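Local coordinates for programmed cell death 6-interacting protein (PDB 5WA1) that works in multivesicular body biogenesis, endocytosis, membrane repair and cytokinesis, and uses its Bro1 domain to bind CHMP4 proteins of the ESCRT-III machinery, at residues K31-F45 with F103-K117. Sequence-based numbering, arbitrary orientation.
Sequences KKTSEVDLAKPLVKF and FPFSENQICLTFTWK
T115 O takes two bonds from the 31-45 segment. T33 OG1 reaches it at 2.7 Å from above the carbonyl plane, and S34 N comes from the opposite face of that plane, 3.2 Å from T115 O. The backbone bonds S34 N to T115 O and K117 N to K32 O (3.0 Å) flank T33 and W116, making them a non-hydrogen-bonded antiparallel pair, a single bridge by which an extended segment lines strand 114-117 in the Bro1 domain; W116 and F114 use their backbones to pair with strand 131-134. The T33 hydroxyl bond adds to this bridge, since OG1 lies anti to the backbone N (chi1 -179°) and so faces T115 O. T33 CB sits over the face of the W116 six-membered ring, 3.5 Å from its centroid, a clear CH-pi contact. K31 CB meets the edge of the same indole, whose NE1 bonds to E140 in helix 137-157, while K31 NZ forms a salt bridge with D199. Farther along, contact is apolar: L112 CD2 touches V36 CG1 at 3.6 Å, L38 CD2 and P41 CG. On helix 39-49, L42 CD1 lies over one face of the F103 ring, 3.8 Å from its centroid. The F45 and F103 planes meet obliquely at 62°. P104 CD lies over one face of the F45 ring, toward its rim, 3.4 Å from F45 CZ.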
loop_
_atom_site.group_PDB
_atom_site.type_symbol
_atom_site.label_atom_id
_atom_site.label_comp_id
_atom_site.label_asym_id
_atom_site.label_seq_id
_atom_site.Cartn_x
_atom_site.Cartn_y
_atom_site.Cartn_z
ATOM N N LYS A 31 14.048 -1.438 -2.803
ATOM C CA LYS A 31 15.244 -0.809 -3.348
ATOM C C LYS A 31 16.487 -1.549 -2.876
ATOM O O LYS A 31 16.541 -2.040 -1.748
ATOM C CB LYS A 31 15.319 0.661 -2.930
ATOM C CG LYS A 31 14.142 1.504 -3.420
ATOM C CD LYS A 31 14.100 2.889 -2.770
ATOM C CE LYS A 31 15.358 3.706 -3.048
ATOM N NZ LYS A 31 15.761 3.719 -4.485
ATOM N N LYS A 32 17.481 -1.636 -3.752
ATOM C CA LYS A 32 18.755 -2.249 -3.420
ATOM C C LYS A 32 19.743 -1.174 -2.981
ATOM O O LYS A 32 19.662 -0.016 -3.403
ATOM C CB LYS A 32 19.308 -3.019 -4.622
ATOM C CG LYS A 32 18.400 -4.128 -5.119
ATOM C CD LYS A 32 18.914 -4.700 -6.427
ATOM C CE LYS A 32 17.874 -5.583 -7.098
ATOM N NZ LYS A 32 18.313 -5.980 -8.466
ATOM N N THR A 33 20.674 -1.559 -2.114
ATOM C CA THR A 33 21.683 -0.622 -1.653
ATOM C C THR A 33 23.012 -1.350 -1.538
ATOM O O THR A 33 23.057 -2.575 -1.390
ATOM C CB THR A 33 21.299 0.020 -0.306
ATOM O OG1 THR A 33 22.312 0.954 0.095
ATOM C CG2 THR A 33 21.137 -1.039 0.770
ATOM N N SER A 34 24.092 -0.588 -1.632
ATOM C CA SER A 34 25.417 -1.156 -1.468
ATOM C C SER A 34 25.766 -1.255 0.012
ATOM O O SER A 34 25.278 -0.478 0.838
ATOM C CB SER A 34 26.445 -0.305 -2.203
ATOM O OG SER A 34 26.268 1.058 -1.868
ATOM N N GLU A 35 26.612 -2.228 0.343
ATOM C CA GLU A 35 27.025 -2.416 1.728
ATOM C C GLU A 35 27.865 -1.235 2.205
ATOM O O GLU A 35 28.769 -0.770 1.505
ATOM C CB GLU A 35 27.815 -3.719 1.875
ATOM C CG GLU A 35 28.158 -4.073 3.315
ATOM C CD GLU A 35 28.954 -5.363 3.439
ATOM O OE1 GLU A 35 28.853 -6.217 2.532
ATOM O OE2 GLU A 35 29.678 -5.519 4.448
ATOM N N VAL A 36 27.564 -0.750 3.410
ATOM C CA VAL A 36 28.257 0.393 3.995
ATOM C C VAL A 36 28.739 0.026 5.396
ATOM O O VAL A 36 28.006 -0.593 6.172
ATOM C CB VAL A 36 27.342 1.637 4.036
ATOM C CG1 VAL A 36 27.909 2.696 4.961
ATOM C CG2 VAL A 36 27.163 2.200 2.632
ATOM N N ASP A 37 29.974 0.412 5.718
ATOM C CA ASP A 37 30.527 0.209 7.057
ATOM C C ASP A 37 30.071 1.362 7.946
ATOM O O ASP A 37 30.718 2.408 8.031
ATOM C CB ASP A 37 32.049 0.115 7.015
ATOM C CG ASP A 37 32.660 -0.037 8.399
ATOM O OD1 ASP A 37 31.932 -0.446 9.329
ATOM O OD2 ASP A 37 33.863 0.255 8.558
ATOM N N LEU A 38 28.941 1.164 8.627
ATOM C CA LEU A 38 28.434 2.192 9.531
ATOM C C LEU A 38 29.332 2.382 10.744
ATOM O O LEU A 38 29.365 3.475 11.321
ATOM C CB LEU A 38 27.022 1.842 9.999
ATOM C CG LEU A 38 25.873 2.105 9.037
ATOM C CD1 LEU A 38 24.537 1.960 9.772
ATOM C CD2 LEU A 38 26.020 3.482 8.418
ATOM N N ALA A 39 30.052 1.336 11.148
ATOM C CA ALA A 39 30.764 1.366 12.418
ATOM C C ALA A 39 31.887 2.398 12.406
ATOM O O ALA A 39 31.907 3.319 13.230
ATOM C CB ALA A 39 31.309 -0.026 12.745
ATOM N N LYS A 40 32.817 2.271 11.455
ATOM C CA LYS A 40 34.043 3.069 11.459
ATOM C C LYS A 40 33.812 4.575 11.580
ATOM O O LYS A 40 34.441 5.198 12.451
ATOM C CB LYS A 40 34.857 2.731 10.202
ATOM C CG LYS A 40 36.343 3.032 10.323
ATOM C CD LYS A 40 37.112 2.480 9.132
ATOM C CE LYS A 40 38.608 2.434 9.408
ATOM N NZ LYS A 40 38.939 1.510 10.527
ATOM N N PRO A 41 32.952 5.216 10.774
ATOM C CA PRO A 41 32.781 6.673 10.916
ATOM C C PRO A 41 32.117 7.085 12.219
ATOM O O PRO A 41 32.253 8.249 12.619
ATOM C CB PRO A 41 31.904 7.049 9.709
ATOM C CG PRO A 41 31.952 5.870 8.791
ATOM C CD PRO A 41 32.116 4.687 9.682
ATOM N N LEU A 42 31.411 6.175 12.890
ATOM C CA LEU A 42 30.644 6.506 14.085
ATOM C C LEU A 42 31.496 6.453 15.350
ATOM O O LEU A 42 31.532 7.417 16.121
ATOM C CB LEU A 42 29.449 5.555 14.213
ATOM C CG LEU A 42 28.161 6.125 14.808
ATOM C CD1 LEU A 42 27.625 7.257 13.942
ATOM C CD2 LEU A 42 27.111 5.031 14.967
ATOM N N VAL A 43 32.174 5.325 15.582
ATOM C CA VAL A 43 33.011 5.199 16.767
ATOM C C VAL A 43 34.199 6.151 16.687
ATOM O O VAL A 43 34.671 6.654 17.715
ATOM C CB VAL A 43 33.455 3.734 16.944
ATOM C CG1 VAL A 43 34.309 3.293 15.768
ATOM C CG2 VAL A 43 34.210 3.551 18.260
ATOM N N LYS A 44 34.684 6.436 15.474
ATOM C CA LYS A 44 35.725 7.444 15.314
ATOM C C LYS A 44 35.286 8.788 15.881
ATOM O O LYS A 44 36.117 9.540 16.407
ATOM C CB LYS A 44 36.111 7.575 13.840
ATOM C CG LYS A 44 37.397 8.353 13.603
ATOM C CD LYS A 44 37.838 8.268 12.152
ATOM C CE LYS A 44 39.195 8.920 11.949
ATOM N NZ LYS A 44 39.649 8.810 10.538
ATOM N N PHE A 45 33.992 9.106 15.800
ATOM C CA PHE A 45 33.485 10.270 16.518
ATOM C C PHE A 45 33.365 9.989 18.013
ATOM O O PHE A 45 33.612 10.881 18.833
ATOM C CB PHE A 45 32.139 10.705 15.939
ATOM C CG PHE A 45 31.376 11.653 16.821
ATOM C CD1 PHE A 45 31.677 13.006 16.840
ATOM C CD2 PHE A 45 30.356 11.190 17.638
ATOM C CE1 PHE A 45 30.972 13.876 17.654
ATOM C CE2 PHE A 45 29.649 12.053 18.453
ATOM C CZ PHE A 45 29.960 13.397 18.463
ATOM N N PHE A 103 24.171 12.407 16.885
ATOM C CA PHE A 103 25.453 12.558 16.222
ATOM C C PHE A 103 25.442 13.753 15.277
ATOM O O PHE A 103 24.438 13.997 14.600
ATOM C CB PHE A 103 25.820 11.294 15.434
ATOM C CG PHE A 103 26.124 10.108 16.302
ATOM C CD1 PHE A 103 25.103 9.322 16.809
ATOM C CD2 PHE A 103 27.435 9.782 16.610
ATOM C CE1 PHE A 103 25.382 8.230 17.608
ATOM C CE2 PHE A 103 27.721 8.692 17.408
ATOM C CZ PHE A 103 26.695 7.913 17.908
ATOM N N PRO A 104 26.541 14.514 15.212
ATOM C CA PRO A 104 26.591 15.670 14.305
ATOM C C PRO A 104 26.543 15.275 12.836
ATOM O O PRO A 104 27.538 15.408 12.116
ATOM C CB PRO A 104 27.930 16.333 14.662
ATOM C CG PRO A 104 28.264 15.827 16.033
ATOM C CD PRO A 104 27.732 14.431 16.073
ATOM N N PHE A 105 25.388 14.794 12.380
ATOM C CA PHE A 105 25.213 14.429 10.979
ATOM C C PHE A 105 24.733 15.583 10.114
ATOM O O PHE A 105 24.898 15.527 8.890
ATOM C CB PHE A 105 24.231 13.260 10.850
ATOM C CG PHE A 105 24.886 11.914 10.908
ATOM C CD1 PHE A 105 25.444 11.355 9.771
ATOM C CD2 PHE A 105 24.949 11.210 12.096
ATOM C CE1 PHE A 105 26.049 10.117 9.819
ATOM C CE2 PHE A 105 25.555 9.972 12.151
ATOM C CZ PHE A 105 26.106 9.424 11.011
ATOM N N SER A 106 24.138 16.620 10.714
ATOM C CA SER A 106 23.732 17.791 9.943
ATOM C C SER A 106 24.929 18.421 9.242
ATOM O O SER A 106 24.827 18.863 8.091
ATOM C CB SER A 106 23.042 18.809 10.853
ATOM O OG SER A 106 21.906 18.244 11.482
ATOM N N GLU A 107 26.068 18.474 9.922
ATOM C CA GLU A 107 27.329 18.839 9.301
ATOM C C GLU A 107 27.983 17.597 8.712
ATOM O O GLU A 107 27.797 16.482 9.209
ATOM C CB GLU A 107 28.264 19.498 10.317
ATOM C CG GLU A 107 28.702 18.573 11.443
ATOM C CD GLU A 107 29.492 19.296 12.513
ATOM O OE1 GLU A 107 29.067 19.272 13.687
ATOM O OE2 GLU A 107 30.533 19.897 12.177
ATOM N N ASN A 108 28.746 17.793 7.640
ATOM C CA ASN A 108 29.413 16.673 6.977
ATOM C C ASN A 108 30.837 16.504 7.513
ATOM O O ASN A 108 31.827 16.534 6.782
ATOM C CB ASN A 108 29.399 16.858 5.465
ATOM C CG ASN A 108 29.297 15.538 4.718
ATOM O OD1 ASN A 108 28.819 14.539 5.261
ATOM N ND2 ASN A 108 29.747 15.525 3.468
ATOM N N GLN A 109 30.916 16.337 8.835
ATOM C CA GLN A 109 32.141 15.897 9.487
ATOM C C GLN A 109 32.165 14.396 9.736
ATOM O O GLN A 109 33.245 13.839 9.968
ATOM C CB GLN A 109 32.346 16.637 10.813
ATOM C CG GLN A 109 32.827 18.069 10.649
ATOM C CD GLN A 109 33.308 18.673 11.954
ATOM O OE1 GLN A 109 33.087 18.112 13.027
ATOM N NE2 GLN A 109 33.974 19.819 11.867
ATOM N N ILE A 110 31.007 13.741 9.705
ATOM C CA ILE A 110 30.917 12.287 9.649
ATOM C C ILE A 110 30.689 11.919 8.188
ATOM O O ILE A 110 29.620 12.190 7.628
ATOM C CB ILE A 110 29.802 11.738 10.551
ATOM C CG1 ILE A 110 30.172 11.869 12.031
ATOM C CG2 ILE A 110 29.533 10.278 10.235
ATOM C CD1 ILE A 110 29.782 13.184 12.666
ATOM N N CYS A 111 31.702 11.327 7.556
ATOM C CA CYS A 111 31.618 10.956 6.147
ATOM C C CYS A 111 30.937 9.598 6.037
ATOM O O CYS A 111 31.522 8.565 6.380
ATOM C CB CYS A 111 33.002 10.944 5.503
ATOM S SG CYS A 111 34.253 9.943 6.342
ATOM N N LEU A 112 29.693 9.606 5.569
ATOM C CA LEU A 112 28.909 8.395 5.367
ATOM C C LEU A 112 28.111 8.587 4.094
ATOM O O LEU A 112 27.308 9.516 4.017
ATOM C CB LEU A 112 27.966 8.137 6.545
ATOM C CG LEU A 112 28.318 7.056 7.565
ATOM C CD1 LEU A 112 27.218 6.963 8.608
ATOM C CD2 LEU A 112 28.517 5.721 6.875
ATOM N N THR A 113 28.327 7.728 3.099
ATOM C CA THR A 113 27.643 7.839 1.814
ATOM C C THR A 113 26.796 6.598 1.569
ATOM O O THR A 113 27.317 5.480 1.483
ATOM C CB THR A 113 28.633 8.043 0.667
ATOM O OG1 THR A 113 29.244 9.335 0.790
ATOM C CG2 THR A 113 27.911 7.959 -0.670
ATOM N N PHE A 114 25.494 6.800 1.443
ATOM C CA PHE A 114 24.568 5.720 1.145
ATOM C C PHE A 114 24.240 5.752 -0.339
ATOM O O PHE A 114 23.901 6.811 -0.885
ATOM C CB PHE A 114 23.299 5.841 1.983
ATOM C CG PHE A 114 23.564 6.019 3.450
ATOM C CD1 PHE A 114 23.844 4.928 4.257
ATOM C CD2 PHE A 114 23.533 7.282 4.020
ATOM C CE1 PHE A 114 24.087 5.095 5.613
ATOM C CE2 PHE A 114 23.775 7.458 5.370
ATOM C CZ PHE A 114 24.052 6.365 6.167
ATOM N N THR A 115 24.375 4.602 -0.990
ATOM C CA THR A 115 24.093 4.456 -2.409
ATOM C C THR A 115 22.898 3.535 -2.568
ATOM O O THR A 115 22.919 2.403 -2.077
ATOM C CB THR A 115 25.305 3.897 -3.153
ATOM O OG1 THR A 115 26.414 4.781 -2.973
ATOM C CG2 THR A 115 25.002 3.766 -4.636
ATOM N N TRP A 116 21.866 4.023 -3.252
ATOM C CA TRP A 116 20.627 3.286 -3.453
ATOM C C TRP A 116 20.260 3.307 -4.926
ATOM O O TRP A 116 20.523 4.282 -5.637
ATOM C CB TRP A 116 19.478 3.877 -2.638
ATOM C CG TRP A 116 19.598 3.637 -1.172
ATOM C CD1 TRP A 116 20.376 4.325 -0.287
ATOM C CD2 TRP A 116 18.904 2.640 -0.413
ATOM N NE1 TRP A 116 20.214 3.815 0.980
ATOM C CE2 TRP A 116 19.316 2.779 0.929
ATOM C CE3 TRP A 116 17.979 1.643 -0.736
ATOM C CZ2 TRP A 116 18.830 1.960 1.948
ATOM C CZ3 TRP A 116 17.497 0.829 0.279
ATOM C CH2 TRP A 116 17.927 0.992 1.600
ATOM N N LYS A 117 19.675 2.224 -5.364
ATOM C CA LYS A 117 19.263 2.069 -6.719
ATOM C C LYS A 117 17.755 2.322 -6.855
ATOM O O LYS A 117 17.012 2.138 -5.923
ATOM C CB LYS A 117 19.598 0.668 -7.132
ATOM C CG LYS A 117 19.569 0.427 -8.606
ATOM C CD LYS A 117 19.757 -1.040 -8.878
ATOM C CE LYS A 117 19.468 -1.332 -10.330
ATOM N NZ LYS A 117 19.048 -2.743 -10.500
#